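Local coordinates for regulatory protein, TetR family (PDB 3BRU) that represses transcription of its own operon as a TetR-family DNA-binding regulator and probably binds two operator sequences in the promoter, at residues I149-L152 with E153-R157; R157-A160 with Q161-E165; E165-C169 with G170-A174; D175-P178 with D179-A182; A184-I187 with G188-A192. All blocks are in the same frame, centred on the assembly; numbering follows the deposited sequence.

Contact 1. Residues I149-L152 with E153-R157; sequences IGVL and ETWQR
Residues Ile149-Leu152 and Glu153-Arg157 are consecutive turns of one helix, tied by regular i to i+4 bonds such as Glu153 N to Ile149 O, 3.0 Å with an N-H...O angle of 165°. Gly150 O accepts twice: besides the amide of Thr154 it takes a bond from Thr154 OG1 at 3.1 Å, and the two donors reach it from opposite faces of the carbonyl plane. The hydroxyl can do this because it lies beside its own backbone N (chi1 -62°), folded back toward the preceding turn. Val151 and Trp155 point the same way, and methyl CG1 of Val151 sits over one face of the indole, 3.9 Å from the six-membered ring centroid and 30° off the ring normal, a CH-pi contact. The ring atom nearest to Val151 CG1 is Trp155 CZ2 at 3.4 Å. These residues belong to helix 143-167 of the all-helical C-terminal domain of the TetR family, where Trp155 also meets the rings of Phe89 and Trp186. Leu152 CD2 reaches the same indole obliquely, 3.9 Å from Trp155 CE3. Farther round the helix, Glu153 runs alongside Ile149, its OE2 3.4 Å from Ile149 CG2. Gln156 directs OE1 to Arg195 of the second subunit, with which it forms a hydrogen bond.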
loop_
_atom_site.group_PDB
_atom_site.type_symbol
_atom_site.label_atom_id
_atom_site.label_comp_id
_atom_site.label_asym_id
_atom_site.label_seq_id
_atom_site.Cartn_x
_atom_site.Cartn_y
_atom_site.Cartn_z
ATOM N N ILE A 149 12.369 2.546 -5.180
ATOM C CA ILE A 149 11.869 2.624 -6.546
ATOM C C ILE A 149 12.665 1.667 -7.468
ATOM O O ILE A 149 12.094 1.030 -8.371
ATOM C CB ILE A 149 11.875 4.091 -7.084
ATOM C CG1 ILE A 149 10.922 4.970 -6.265
ATOM C CG2 ILE A 149 11.410 4.140 -8.544
ATOM C CD1 ILE A 149 10.929 6.487 -6.673
ATOM N N GLY A 150 13.969 1.572 -7.238
ATOM C CA GLY A 150 14.845 0.701 -8.015
ATOM C C GLY A 150 14.401 -0.749 -7.975
ATOM O O GLY A 150 14.346 -1.417 -9.021
ATOM N N VAL A 151 14.078 -1.247 -6.781
ATOM C CA VAL A 151 13.660 -2.643 -6.600
ATOM C C VAL A 151 12.326 -2.938 -7.349
ATOM O O VAL A 151 12.206 -3.936 -8.072
ATOM C CB VAL A 151 13.511 -2.950 -5.102
ATOM C CG1 VAL A 151 12.970 -4.315 -4.872
ATOM C CG2 VAL A 151 14.866 -2.768 -4.356
ATOM N N LEU A 152 11.345 -2.055 -7.176
ATOM C CA LEU A 152 10.044 -2.146 -7.830
ATOM C C LEU A 152 10.135 -2.142 -9.362
ATOM O O LEU A 152 9.450 -2.899 -10.047
ATOM C CB LEU A 152 9.162 -0.975 -7.357
ATOM C CG LEU A 152 8.571 -1.070 -5.924
ATOM C CD1 LEU A 152 8.022 0.303 -5.403
ATOM C CD2 LEU A 152 7.504 -2.146 -5.824
ATOM N N GLU A 153 10.962 -1.256 -9.897
ATOM C CA GLU A 153 11.200 -1.209 -11.317
ATOM C C GLU A 153 11.862 -2.478 -11.818
ATOM O O GLU A 153 11.560 -2.906 -12.924
ATOM C CB GLU A 153 11.971 0.043 -11.693
ATOM C CG GLU A 153 11.015 1.228 -11.839
ATOM C CD GLU A 153 11.733 2.570 -11.807
ATOM O OE1 GLU A 153 12.991 2.563 -11.703
ATOM O OE2 GLU A 153 11.048 3.630 -11.866
ATOM N N THR A 154 12.719 -3.101 -11.020
ATOM C CA THR A 154 13.261 -4.404 -11.396
ATOM C C THR A 154 12.170 -5.450 -11.533
ATOM O O THR A 154 12.119 -6.181 -12.534
ATOM C CB THR A 154 14.344 -4.906 -10.388
ATOM O OG1 THR A 154 15.433 -3.980 -10.413
ATOM C CG2 THR A 154 14.888 -6.332 -10.760
ATOM N N TRP A 155 11.300 -5.523 -10.526
ATOM C CA TRP A 155 10.195 -6.446 -10.544
ATOM C C TRP A 155 9.298 -6.233 -11.766
ATOM O O TRP A 155 8.873 -7.219 -12.421
ATOM C CB TRP A 155 9.411 -6.320 -9.266
ATOM C CG TRP A 155 10.182 -6.699 -8.025
ATOM C CD1 TRP A 155 11.384 -7.385 -7.949
ATOM C CD2 TRP A 155 9.787 -6.446 -6.673
ATOM N NE1 TRP A 155 11.757 -7.546 -6.630
ATOM C CE2 TRP A 155 10.797 -6.989 -5.828
ATOM C CE3 TRP A 155 8.669 -5.809 -6.084
ATOM C CZ2 TRP A 155 10.730 -6.898 -4.428
ATOM C CZ3 TRP A 155 8.596 -5.729 -4.688
ATOM C CH2 TRP A 155 9.619 -6.272 -3.878
ATOM N N GLN A 156 9.014 -4.960 -12.066
ATOM C CA GLN A 156 8.213 -4.558 -13.214
ATOM C C GLN A 156 8.848 -4.936 -14.550
ATOM O O GLN A 156 8.162 -5.410 -15.434
ATOM C CB GLN A 156 7.947 -3.038 -13.163
ATOM C CG GLN A 156 6.866 -2.639 -12.176
ATOM C CD GLN A 156 6.710 -1.126 -11.987
ATOM O OE1 GLN A 156 6.039 -0.697 -11.049
ATOM N NE2 GLN A 156 7.341 -0.318 -12.853
ATOM N N ARG A 157 10.150 -4.740 -14.690
ATOM C CA ARG A 157 10.879 -5.155 -15.904
ATOM C C ARG A 157 10.828 -6.675 -16.130
ATOM O O ARG A 157 10.745 -7.148 -17.275
ATOM C CB ARG A 157 12.349 -4.760 -15.800
ATOM C CG ARG A 157 12.739 -3.600 -16.615
ATOM C CD ARG A 157 14.267 -3.317 -16.508
ATOM N NE ARG A 157 14.595 -2.594 -15.276
ATOM C CZ ARG A 157 15.327 -3.093 -14.281
ATOM N NH1 ARG A 157 15.868 -4.330 -14.354
ATOM N NH2 ARG A 157 15.519 -2.345 -13.203
#

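Contact 2. Residues R157-A160 with Q161-E165; sequences RRTA and QLFRE
Four backbone bonds join Arg157-Ala160 to Gln161-Glu165 in the later turns of helix 143-167, part of the helical bundle of the TetR C-terminal domain, and two of their acceptors serve a water as well. Arg157 O takes the amide of Gln161 at 3.3 Å, from above the carbonyl plane, and also a hydrogen bond donated by a water at 2.8 Å. That water in turn accepts from Arg164 NH2 at 2.8 Å, lying in the guanidinium plane at its edge, and thus bridges the two residues. The bend of the Arg164 chain at chi3 (-64°) turns the guanidinium back along the helix, where Ala160 O lies over the centre of one face, 4.0 Å above the plane; the same oxygen bonds to Arg164 N. Arg158 O is likewise shared, between Leu162 N and a second water at 2.7 Å, which gives only a weak bond to Gln161 OE1. The polar end of Arg158 is satisfied elsewhere, by a salt bridge to Asp94 and a hydrogen bond to Ala90 O, and Thr159 OG1 is paired with Trp155 O and Trp186 NE1. The side chains of Thr159 and Phe163 run alongside each other. Thr159 O, bonded to Phe163 N, lies over one face of the phenyl ring near its rim, while Thr159 CG2 meets Phe163 CE2 at 3.6 Å.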
loop_
_atom_site.group_PDB
_atom_site.type_symbol
_atom_site.label_atom_id
_atom_site.label_comp_id
_atom_site.label_asym_id
_atom_site.label_seq_id
_atom_site.Cartn_x
_atom_site.Cartn_y
_atom_site.Cartn_z
ATOM N N ARG A 157 10.150 -4.740 -14.690
ATOM C CA ARG A 157 10.879 -5.155 -15.904
ATOM C C ARG A 157 10.828 -6.675 -16.130
ATOM O O ARG A 157 10.745 -7.148 -17.275
ATOM C CB ARG A 157 12.349 -4.760 -15.800
ATOM C CG ARG A 157 12.739 -3.600 -16.615
ATOM C CD ARG A 157 14.267 -3.317 -16.508
ATOM N NE ARG A 157 14.595 -2.594 -15.276
ATOM C CZ ARG A 157 15.327 -3.093 -14.281
ATOM N NH1 ARG A 157 15.868 -4.330 -14.354
ATOM N NH2 ARG A 157 15.519 -2.345 -13.203
ATOM N N ARG A 158 10.914 -7.452 -15.052
ATOM C CA ARG A 158 10.868 -8.910 -15.200
ATOM C C ARG A 158 9.467 -9.352 -15.639
ATOM O O ARG A 158 9.319 -10.248 -16.460
ATOM C CB ARG A 158 11.276 -9.609 -13.905
ATOM C CG ARG A 158 12.717 -9.358 -13.519
ATOM C CD ARG A 158 13.097 -10.215 -12.310
ATOM N NE ARG A 158 13.173 -11.635 -12.660
ATOM C CZ ARG A 158 13.693 -12.592 -11.884
ATOM N NH1 ARG A 158 14.192 -12.305 -10.675
ATOM N NH2 ARG A 158 13.726 -13.841 -12.334
ATOM N N THR A 159 8.457 -8.668 -15.101
ATOM C CA THR A 159 7.049 -8.964 -15.337
ATOM C C THR A 159 6.599 -8.571 -16.752
ATOM O O THR A 159 5.880 -9.334 -17.382
ATOM C CB THR A 159 6.197 -8.308 -14.240
ATOM O OG1 THR A 159 6.749 -8.699 -12.984
ATOM C CG2 THR A 159 4.735 -8.732 -14.286
ATOM N N ALA A 160 7.033 -7.410 -17.238
ATOM C CA ALA A 160 6.780 -6.994 -18.619
ATOM C C ALA A 160 7.385 -7.985 -19.601
ATOM O O ALA A 160 6.776 -8.314 -20.607
ATOM C CB ALA A 160 7.315 -5.624 -18.867
ATOM N N GLN A 161 8.574 -8.480 -19.295
ATOM C CA GLN A 161 9.213 -9.491 -20.142
ATOM C C GLN A 161 8.346 -10.763 -20.168
ATOM O O GLN A 161 8.115 -11.325 -21.224
ATOM C CB GLN A 161 10.625 -9.774 -19.670
ATOM C CG GLN A 161 11.400 -10.750 -20.540
ATOM C CD GLN A 161 12.552 -11.419 -19.767
ATOM O OE1 GLN A 161 12.889 -11.019 -18.632
ATOM N NE2 GLN A 161 13.158 -12.446 -20.376
ATOM N N LEU A 162 7.815 -11.157 -19.005
ATOM C CA LEU A 162 6.853 -12.249 -18.902
ATOM C C LEU A 162 5.648 -12.011 -19.807
ATOM O O LEU A 162 5.262 -12.910 -20.583
ATOM C CB LEU A 162 6.390 -12.418 -17.455
ATOM C CG LEU A 162 5.559 -13.660 -17.133
ATOM C CD1 LEU A 162 6.198 -14.877 -17.788
ATOM C CD2 LEU A 162 5.476 -13.896 -15.620
ATOM N N PHE A 163 5.074 -10.801 -19.699
ATOM C CA PHE A 163 3.959 -10.378 -20.540
ATOM C C PHE A 163 4.301 -10.344 -22.043
ATOM O O PHE A 163 3.443 -10.676 -22.846
ATOM C CB PHE A 163 3.335 -9.036 -20.089
ATOM C CG PHE A 163 2.680 -9.078 -18.725
ATOM C CD1 PHE A 163 2.040 -10.228 -18.260
ATOM C CD2 PHE A 163 2.674 -7.949 -17.902
ATOM C CE1 PHE A 163 1.436 -10.254 -16.970
ATOM C CE2 PHE A 163 2.060 -7.969 -16.639
ATOM C CZ PHE A 163 1.444 -9.125 -16.167
ATOM N N ARG A 164 5.510 -9.926 -22.431
ATOM C CA ARG A 164 5.913 -10.014 -23.847
ATOM C C ARG A 164 5.943 -11.451 -24.343
ATOM O O ARG A 164 5.558 -11.718 -25.469
ATOM C CB ARG A 164 7.260 -9.352 -24.114
ATOM C CG ARG A 164 7.158 -7.878 -24.313
ATOM C CD ARG A 164 8.456 -7.256 -24.852
ATOM N NE ARG A 164 9.531 -7.402 -23.869
ATOM C CZ ARG A 164 9.726 -6.603 -22.821
ATOM N NH1 ARG A 164 8.929 -5.536 -22.626
ATOM N NH2 ARG A 164 10.724 -6.887 -21.977
ATOM N N GLU A 165 6.392 -12.379 -23.508
ATOM C CA GLU A 165 6.326 -13.796 -23.856
ATOM C C GLU A 165 4.898 -14.338 -23.903
ATOM O O GLU A 165 4.597 -15.207 -24.724
ATOM C CB GLU A 165 7.168 -14.617 -22.897
ATOM C CG GLU A 165 8.617 -14.217 -22.928
ATOM C CD GLU A 165 9.408 -14.729 -21.721
ATOM O OE1 GLU A 165 8.847 -15.534 -20.920
ATOM O OE2 GLU A 165 10.599 -14.328 -21.577
HETATM O O HOH W 1 11.445 -5.659 -19.567
HETATM O O HOH W 2 10.552 -12.613 -16.820
#

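Contact 3. Residues E165-C169 with G170-A174; sequences EAQAC and GELSA
Ala166 O is gripped by two backbone amides from beyond the helix end. Glu171 N approaches Ala166 O close to the line of the carbonyl bond at 2.8 Å, although its own N-H...O angle is only 134°; Leu172 N comes to Ala166 O from above the carbonyl plane at 3.2 Å. A third bond, Gly170 N to Gln167 O at 3.1 Å, closes a type I turn from Gln167 to Gly170, again with the donor well above the plane of the carbonyl. Gly170 has a positive phi of 86°, at which a CB would be jammed against Cys169 O. The chain that has doubled back is held by Gln167. The extended side chain brings Gln167 NE2 to Ser173 O at 3.0 Å, with the acceptor in the amide plane and an N-H...O angle of 163°; the same nitrogen makes a weak bond to His176 O. Partway along, Gln167 CG passes Leu172 CD1 at 3.7 Å, the two side chains crossing at a slant. Ala166 CB adds an apolar touch on Leu172 CB at 4.0 Å, while beyond this pair Leu172 packs on Leu181 and Phe216. Glu171 leads its OE1 to Leu105 N at the start of helix 104-120. The 6→1 bond (Glu171 N to Ala166 O) and the 5→2 bond (Gly170 N to Gln167 O), with Gly170 at C-prime, define a Schellman motif, here ending helix 143-167 before the loop to the next helix.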
loop_
_atom_site.group_PDB
_atom_site.type_symbol
_atom_site.label_atom_id
_atom_site.label_comp_id
_atom_site.label_asym_id
_atom_site.label_seq_id
_atom_site.Cartn_x
_atom_site.Cartn_y
_atom_site.Cartn_z
ATOM N N GLU A 165 6.392 -12.379 -23.508
ATOM C CA GLU A 165 6.326 -13.796 -23.856
ATOM C C GLU A 165 4.898 -14.338 -23.903
ATOM O O GLU A 165 4.597 -15.207 -24.724
ATOM C CB GLU A 165 7.168 -14.617 -22.897
ATOM C CG GLU A 165 8.617 -14.217 -22.928
ATOM C CD GLU A 165 9.408 -14.729 -21.721
ATOM O OE1 GLU A 165 8.847 -15.534 -20.920
ATOM O OE2 GLU A 165 10.599 -14.328 -21.577
ATOM N N ALA A 166 4.021 -13.840 -23.021
ATOM C CA ALA A 166 2.590 -14.163 -23.091
ATOM C C ALA A 166 1.965 -13.665 -24.396
ATOM O O ALA A 166 1.104 -14.347 -24.938
ATOM C CB ALA A 166 1.832 -13.640 -21.887
ATOM N N GLN A 167 2.416 -12.531 -24.928
ATOM C CA GLN A 167 1.930 -12.060 -26.233
ATOM C C GLN A 167 2.423 -12.904 -27.402
ATOM O O GLN A 167 1.661 -13.198 -28.317
ATOM C CB GLN A 167 2.320 -10.605 -26.467
ATOM C CG GLN A 167 1.497 -9.649 -25.640
ATOM C CD GLN A 167 1.731 -8.207 -25.993
ATOM O OE1 GLN A 167 2.867 -7.754 -26.064
ATOM N NE2 GLN A 167 0.654 -7.468 -26.189
ATOM N N ALA A 168 3.699 -13.284 -27.350
ATOM C CA ALA A 168 4.392 -13.984 -28.430
ATOM C C ALA A 168 3.904 -15.418 -28.616
ATOM O O ALA A 168 4.276 -16.090 -29.571
ATOM C CB ALA A 168 5.908 -13.954 -28.195
ATOM N N CYS A 169 3.057 -15.868 -27.696
ATOM C CA CYS A 169 2.516 -17.203 -27.725
ATOM C C CYS A 169 0.974 -17.185 -27.680
ATOM O O CYS A 169 0.340 -18.235 -27.569
ATOM C CB CYS A 169 3.121 -18.031 -26.575
ATOM S SG CYS A 169 2.352 -17.802 -24.930
ATOM N N GLY A 170 0.379 -15.997 -27.755
ATOM C CA GLY A 170 -1.077 -15.860 -27.867
ATOM C C GLY A 170 -1.915 -15.844 -26.594
ATOM O O GLY A 170 -3.139 -15.847 -26.662
ATOM N N GLU A 171 -1.267 -15.806 -25.435
ATOM C CA GLU A 171 -1.964 -15.825 -24.137
ATOM C C GLU A 171 -2.520 -14.468 -23.731
ATOM O O GLU A 171 -3.507 -14.391 -22.986
ATOM C CB GLU A 171 -1.027 -16.317 -23.029
ATOM C CG GLU A 171 -0.933 -17.840 -22.887
ATOM C CD GLU A 171 -0.288 -18.258 -21.577
ATOM O OE1 GLU A 171 0.700 -17.624 -21.187
ATOM O OE2 GLU A 171 -0.759 -19.219 -20.939
ATOM N N LEU A 172 -1.854 -13.417 -24.210
ATOM C CA LEU A 172 -2.227 -12.035 -23.998
ATOM C C LEU A 172 -2.512 -11.441 -25.375
ATOM O O LEU A 172 -1.862 -11.811 -26.354
ATOM C CB LEU A 172 -1.045 -11.289 -23.380
ATOM C CG LEU A 172 -1.164 -10.344 -22.184
ATOM C CD1 LEU A 172 -0.105 -9.292 -22.294
ATOM C CD2 LEU A 172 -2.543 -9.689 -22.008
ATOM N N SER A 173 -3.476 -10.531 -25.470
ATOM C CA SER A 173 -3.833 -10.003 -26.783
ATOM C C SER A 173 -2.789 -8.978 -27.205
ATOM O O SER A 173 -2.236 -8.279 -26.350
ATOM C CB SER A 173 -5.267 -9.433 -26.802
ATOM O OG SER A 173 -5.328 -8.057 -26.466
ATOM N N ALA A 174 -2.508 -8.912 -28.509
ATOM C CA ALA A 174 -1.556 -7.948 -29.078
ATOM C C ALA A 174 -1.934 -6.519 -28.703
ATOM O O ALA A 174 -1.111 -5.620 -28.736
ATOM C CB ALA A 174 -1.490 -8.095 -30.584
#

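Contact 4. Residues D175-P178 with D179-A182; sequences DHDP and DALA
Asp177 leaves the loop in an extended conformation and Pro178 is already helical, its ring-restricted phi suiting a first turn; Leu181 N then bonds to Asp177 O at 3.0 Å and Ala182 N to Pro178 O at 3.0 Å. The Asp177 carboxylate folds over the same turn. With CG anti to the backbone N (chi1 177°), Asp177 OD1 comes within 3.1 Å of Asp179 N and accepts its hydrogen at 141°, from above the carboxylate plane. Asp177 occupies the N-cap position of helix 178-199, one of the helices of the TetR C-terminal domain, and this is its capping bond; the amides at the helix start probably help to stabilise the negative charge there. The other oxygen, Asp177 OD2, rests 3.7 Å from Ala180 CB. Asp179 brings a second carboxylate near the first: Asp179 OD2 stands 3.9 Å from Asp177 OD1, the planes 89° apart, a like-charge approach that the helix end may ease. A long, weak ion pair also runs from Asp177 OD2 to Arg210 of the second subunit, whose side chain packs on Ala180. His176 points its CB toward the helix, and its ring meets Leu181 obliquely, His176 ND1 to Leu181 CD1 at 4.4 Å. Leu181 itself packs on Thr211 of the second subunit, while Pro178 lies against Phe163 and Arg164 of helix 143-167.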
loop_
_atom_site.group_PDB
_atom_site.type_symbol
_atom_site.label_atom_id
_atom_site.label_comp_id
_atom_site.label_asym_id
_atom_site.label_seq_id
_atom_site.Cartn_x
_atom_site.Cartn_y
_atom_site.Cartn_z
ATOM N N ASP A 175 -3.190 -6.347 -28.330
ATOM C CA ASP A 175 -3.762 -5.105 -27.837
ATOM C C ASP A 175 -3.053 -4.432 -26.634
ATOM O O ASP A 175 -2.837 -3.209 -26.629
ATOM C CB ASP A 175 -5.188 -5.428 -27.430
ATOM C CG ASP A 175 -6.117 -4.322 -27.699
ATOM O OD1 ASP A 175 -7.339 -4.564 -27.642
ATOM O OD2 ASP A 175 -5.633 -3.213 -27.983
ATOM N N HIS A 176 -2.720 -5.231 -25.621
ATOM C CA HIS A 176 -2.166 -4.759 -24.348
ATOM C C HIS A 176 -0.726 -4.252 -24.400
ATOM O O HIS A 176 0.105 -4.807 -25.128
ATOM C CB HIS A 176 -2.256 -5.885 -23.320
ATOM C CG HIS A 176 -3.638 -6.106 -22.814
ATOM N ND1 HIS A 176 -4.217 -5.286 -21.870
ATOM C CD2 HIS A 176 -4.579 -7.019 -23.150
ATOM C CE1 HIS A 176 -5.455 -5.690 -21.637
ATOM N NE2 HIS A 176 -5.701 -6.736 -22.408
ATOM N N ASP A 177 -0.432 -3.207 -23.623
ATOM C CA ASP A 177 0.953 -2.775 -23.415
ATOM C C ASP A 177 1.570 -3.582 -22.245
ATOM O O ASP A 177 1.090 -3.484 -21.107
ATOM C CB ASP A 177 1.029 -1.248 -23.178
ATOM C CG ASP A 177 2.471 -0.743 -22.871
ATOM O OD1 ASP A 177 3.445 -1.525 -22.976
ATOM O OD2 ASP A 177 2.636 0.458 -22.516
ATOM N N PRO A 178 2.599 -4.426 -22.539
ATOM C CA PRO A 178 3.209 -5.250 -21.467
ATOM C C PRO A 178 3.809 -4.428 -20.324
ATOM O O PRO A 178 3.712 -4.844 -19.165
ATOM C CB PRO A 178 4.266 -6.102 -22.190
ATOM C CG PRO A 178 4.411 -5.538 -23.554
ATOM C CD PRO A 178 3.180 -4.720 -23.871
ATOM N N ASP A 179 4.380 -3.263 -20.616
ATOM C CA ASP A 179 4.955 -2.435 -19.546
ATOM C C ASP A 179 3.902 -1.818 -18.618
ATOM O O ASP A 179 4.120 -1.744 -17.397
ATOM C CB ASP A 179 5.807 -1.318 -20.128
ATOM C CG ASP A 179 7.052 -1.832 -20.788
ATOM O OD1 ASP A 179 7.852 -2.528 -20.093
ATOM O OD2 ASP A 179 7.230 -1.524 -21.997
ATOM N N ALA A 180 2.798 -1.345 -19.212
ATOM C CA ALA A 180 1.671 -0.739 -18.475
ATOM C C ALA A 180 0.970 -1.775 -17.602
ATOM O O ALA A 180 0.624 -1.546 -16.432
ATOM C CB ALA A 180 0.658 -0.070 -19.458
ATOM N N LEU A 181 0.796 -2.946 -18.174
ATOM C CA LEU A 181 0.197 -4.047 -17.432
ATOM C C LEU A 181 1.109 -4.524 -16.268
ATOM O O LEU A 181 0.634 -4.750 -15.143
ATOM C CB LEU A 181 -0.138 -5.162 -18.403
ATOM C CG LEU A 181 -1.286 -6.044 -17.939
ATOM C CD1 LEU A 181 -2.549 -5.229 -17.771
ATOM C CD2 LEU A 181 -1.449 -7.175 -18.939
ATOM N N ALA A 182 2.416 -4.589 -16.516
ATOM C CA ALA A 182 3.384 -4.949 -15.468
ATOM C C ALA A 182 3.343 -3.944 -14.316
ATOM O O ALA A 182 3.452 -4.332 -13.162
ATOM C CB ALA A 182 4.802 -5.055 -16.039
#

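Contact 5. Residues A184-I187 with G188-A192; sequences AFWI and GWEGA
Phe185, Trp186 and Trp189 form an aromatic cluster on helix 178-199, within the buried core of the TetR C-terminal domain. Two ring pairs define it. The Trp189 pyrrole ring and the six-membered ring of Trp186 make an offset edge-to-face pair, centroids 5.3 Å apart and planes at 89°, with the edge of Trp189 turned to the Trp186 face; the closest atoms are Trp189 CD1 and Trp186 CZ3 at 3.5 Å. Phe185 and Trp189 are nearly parallel instead, at 15°, but displaced laterally, with little overlap. Both carry CG anti to the backbone N (chi1 -179° for Trp189), which points them the same way from successive turns and leaves Trp189 CB over the Phe185 face, 3.9 Å from Phe185 CE2. Among the backbone bonds, Trp189 N to Phe185 O is short at 2.8 Å, whereas Gly191 N to Ile187 O is weak. Away from the rings, Ile187 packs on Gly188 of the second subunit. Glu190 OE2 is buried with no partner in the model and lies at the edge of the Trp186 ring, 4.4 Å from Trp186 CE3.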
loop_
_atom_site.group_PDB
_atom_site.type_symbol
_atom_site.label_atom_id
_atom_site.label_comp_id
_atom_site.label_asym_id
_atom_site.label_seq_id
_atom_site.Cartn_x
_atom_site.Cartn_y
_atom_site.Cartn_z
ATOM N N ALA A 184 0.721 -1.903 -13.633
ATOM C CA ALA A 184 -0.557 -2.082 -12.953
ATOM C C ALA A 184 -0.563 -3.331 -12.059
ATOM O O ALA A 184 -1.056 -3.236 -10.946
ATOM C CB ALA A 184 -1.713 -2.099 -13.918
ATOM N N PHE A 185 0.012 -4.469 -12.509
ATOM C CA PHE A 185 0.185 -5.643 -11.626
ATOM C C PHE A 185 0.883 -5.314 -10.286
ATOM O O PHE A 185 0.369 -5.674 -9.229
ATOM C CB PHE A 185 0.923 -6.831 -12.292
ATOM C CG PHE A 185 1.054 -8.040 -11.377
ATOM C CD1 PHE A 185 0.029 -8.975 -11.294
ATOM C CD2 PHE A 185 2.148 -8.193 -10.534
ATOM C CE1 PHE A 185 0.119 -10.076 -10.415
ATOM C CE2 PHE A 185 2.238 -9.278 -9.643
ATOM C CZ PHE A 185 1.218 -10.227 -9.593
ATOM N N TRP A 186 2.041 -4.654 -10.331
ATOM C CA TRP A 186 2.794 -4.364 -9.100
ATOM C C TRP A 186 2.149 -3.308 -8.190
ATOM O O TRP A 186 2.228 -3.425 -6.938
ATOM C CB TRP A 186 4.295 -4.101 -9.388
ATOM C CG TRP A 186 4.968 -5.426 -9.692
ATOM C CD1 TRP A 186 5.240 -5.938 -10.922
ATOM C CD2 TRP A 186 5.331 -6.441 -8.738
ATOM N NE1 TRP A 186 5.769 -7.219 -10.799
ATOM C CE2 TRP A 186 5.831 -7.545 -9.470
ATOM C CE3 TRP A 186 5.283 -6.520 -7.327
ATOM C CZ2 TRP A 186 6.317 -8.707 -8.845
ATOM C CZ3 TRP A 186 5.740 -7.686 -6.707
ATOM C CH2 TRP A 186 6.254 -8.757 -7.469
ATOM N N ILE A 187 1.494 -2.308 -8.797
ATOM C CA ILE A 187 0.644 -1.361 -8.041
ATOM C C ILE A 187 -0.445 -2.155 -7.270
ATOM O O ILE A 187 -0.612 -2.000 -6.067
ATOM C CB ILE A 187 -0.072 -0.306 -8.961
ATOM C CG1 ILE A 187 0.897 0.729 -9.560
ATOM C CG2 ILE A 187 -1.273 0.338 -8.224
ATOM C CD1 ILE A 187 0.268 1.610 -10.658
ATOM N N GLY A 188 -1.169 -3.012 -7.973
ATOM C CA GLY A 188 -2.288 -3.722 -7.368
ATOM C C GLY A 188 -1.893 -4.787 -6.373
ATOM O O GLY A 188 -2.535 -4.932 -5.314
ATOM N N TRP A 189 -0.827 -5.520 -6.697
ATOM C CA TRP A 189 -0.313 -6.586 -5.804
ATOM C C TRP A 189 0.217 -6.097 -4.459
ATOM O O TRP A 189 0.016 -6.712 -3.456
ATOM C CB TRP A 189 0.746 -7.389 -6.542
ATOM C CG TRP A 189 1.322 -8.504 -5.786
ATOM C CD1 TRP A 189 2.598 -8.600 -5.342
ATOM C CD2 TRP A 189 0.655 -9.699 -5.378
ATOM N NE1 TRP A 189 2.787 -9.800 -4.685
ATOM C CE2 TRP A 189 1.602 -10.489 -4.686
ATOM C CE3 TRP A 189 -0.664 -10.171 -5.497
ATOM C CZ2 TRP A 189 1.282 -11.749 -4.138
ATOM C CZ3 TRP A 189 -0.984 -11.424 -4.951
ATOM C CH2 TRP A 189 -0.011 -12.193 -4.278
ATOM N N GLU A 190 0.904 -4.970 -4.452
ATOM C CA GLU A 190 1.320 -4.350 -3.192
ATOM C C GLU A 190 0.121 -3.898 -2.330
ATOM O O GLU A 190 0.192 -3.941 -1.086
ATOM C CB GLU A 190 2.279 -3.174 -3.453
ATOM C CG GLU A 190 3.685 -3.569 -3.881
ATOM C CD GLU A 190 4.495 -4.315 -2.791
ATOM O OE1 GLU A 190 4.188 -4.200 -1.568
ATOM O OE2 GLU A 190 5.448 -5.040 -3.163
ATOM N N GLY A 191 -0.967 -3.476 -2.984
ATOM C CA GLY A 191 -2.170 -3.039 -2.285
ATOM C C GLY A 191 -2.965 -4.214 -1.770
ATOM O O GLY A 191 -3.636 -4.113 -0.728
ATOM N N ALA A 192 -2.930 -5.331 -2.516
ATOM C CA ALA A 192 -3.513 -6.609 -2.062
ATOM C C ALA A 192 -2.769 -7.150 -0.812
ATOM O O ALA A 192 -3.395 -7.580 0.150
ATOM C CB ALA A 192 -3.526 -7.629 -3.195
#

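How the contacts relate
Contacts 1, 2 and 3 follow one another along helix 143-167 to its end; contacts 1 and 2 share Arg157, contacts 2 and 3 share Glu165. Contact 4 opens helix 178-199 from the loop and contact 5 lies farther along it, the helix packing beside 143-167. Contacts 2 and 4 lie close, centres about 9 Å apart, with Phe163 CE2 3.4 Å from Ala182 N. Farther back, contact 5 is joined to contact 2 by a probable hydrogen bond from Trp186 NE1 to Thr159 OG1, 2.8 Å, and to contact 1 where Trp155 CZ3 lies 3.6 Å from Glu190 OE2. Contacts 3 and 5 do not touch, their nearest atoms about 10 Å apart. Contacts 1, 4 and 5 all reach the second subunit, so both helices take part in the dimer.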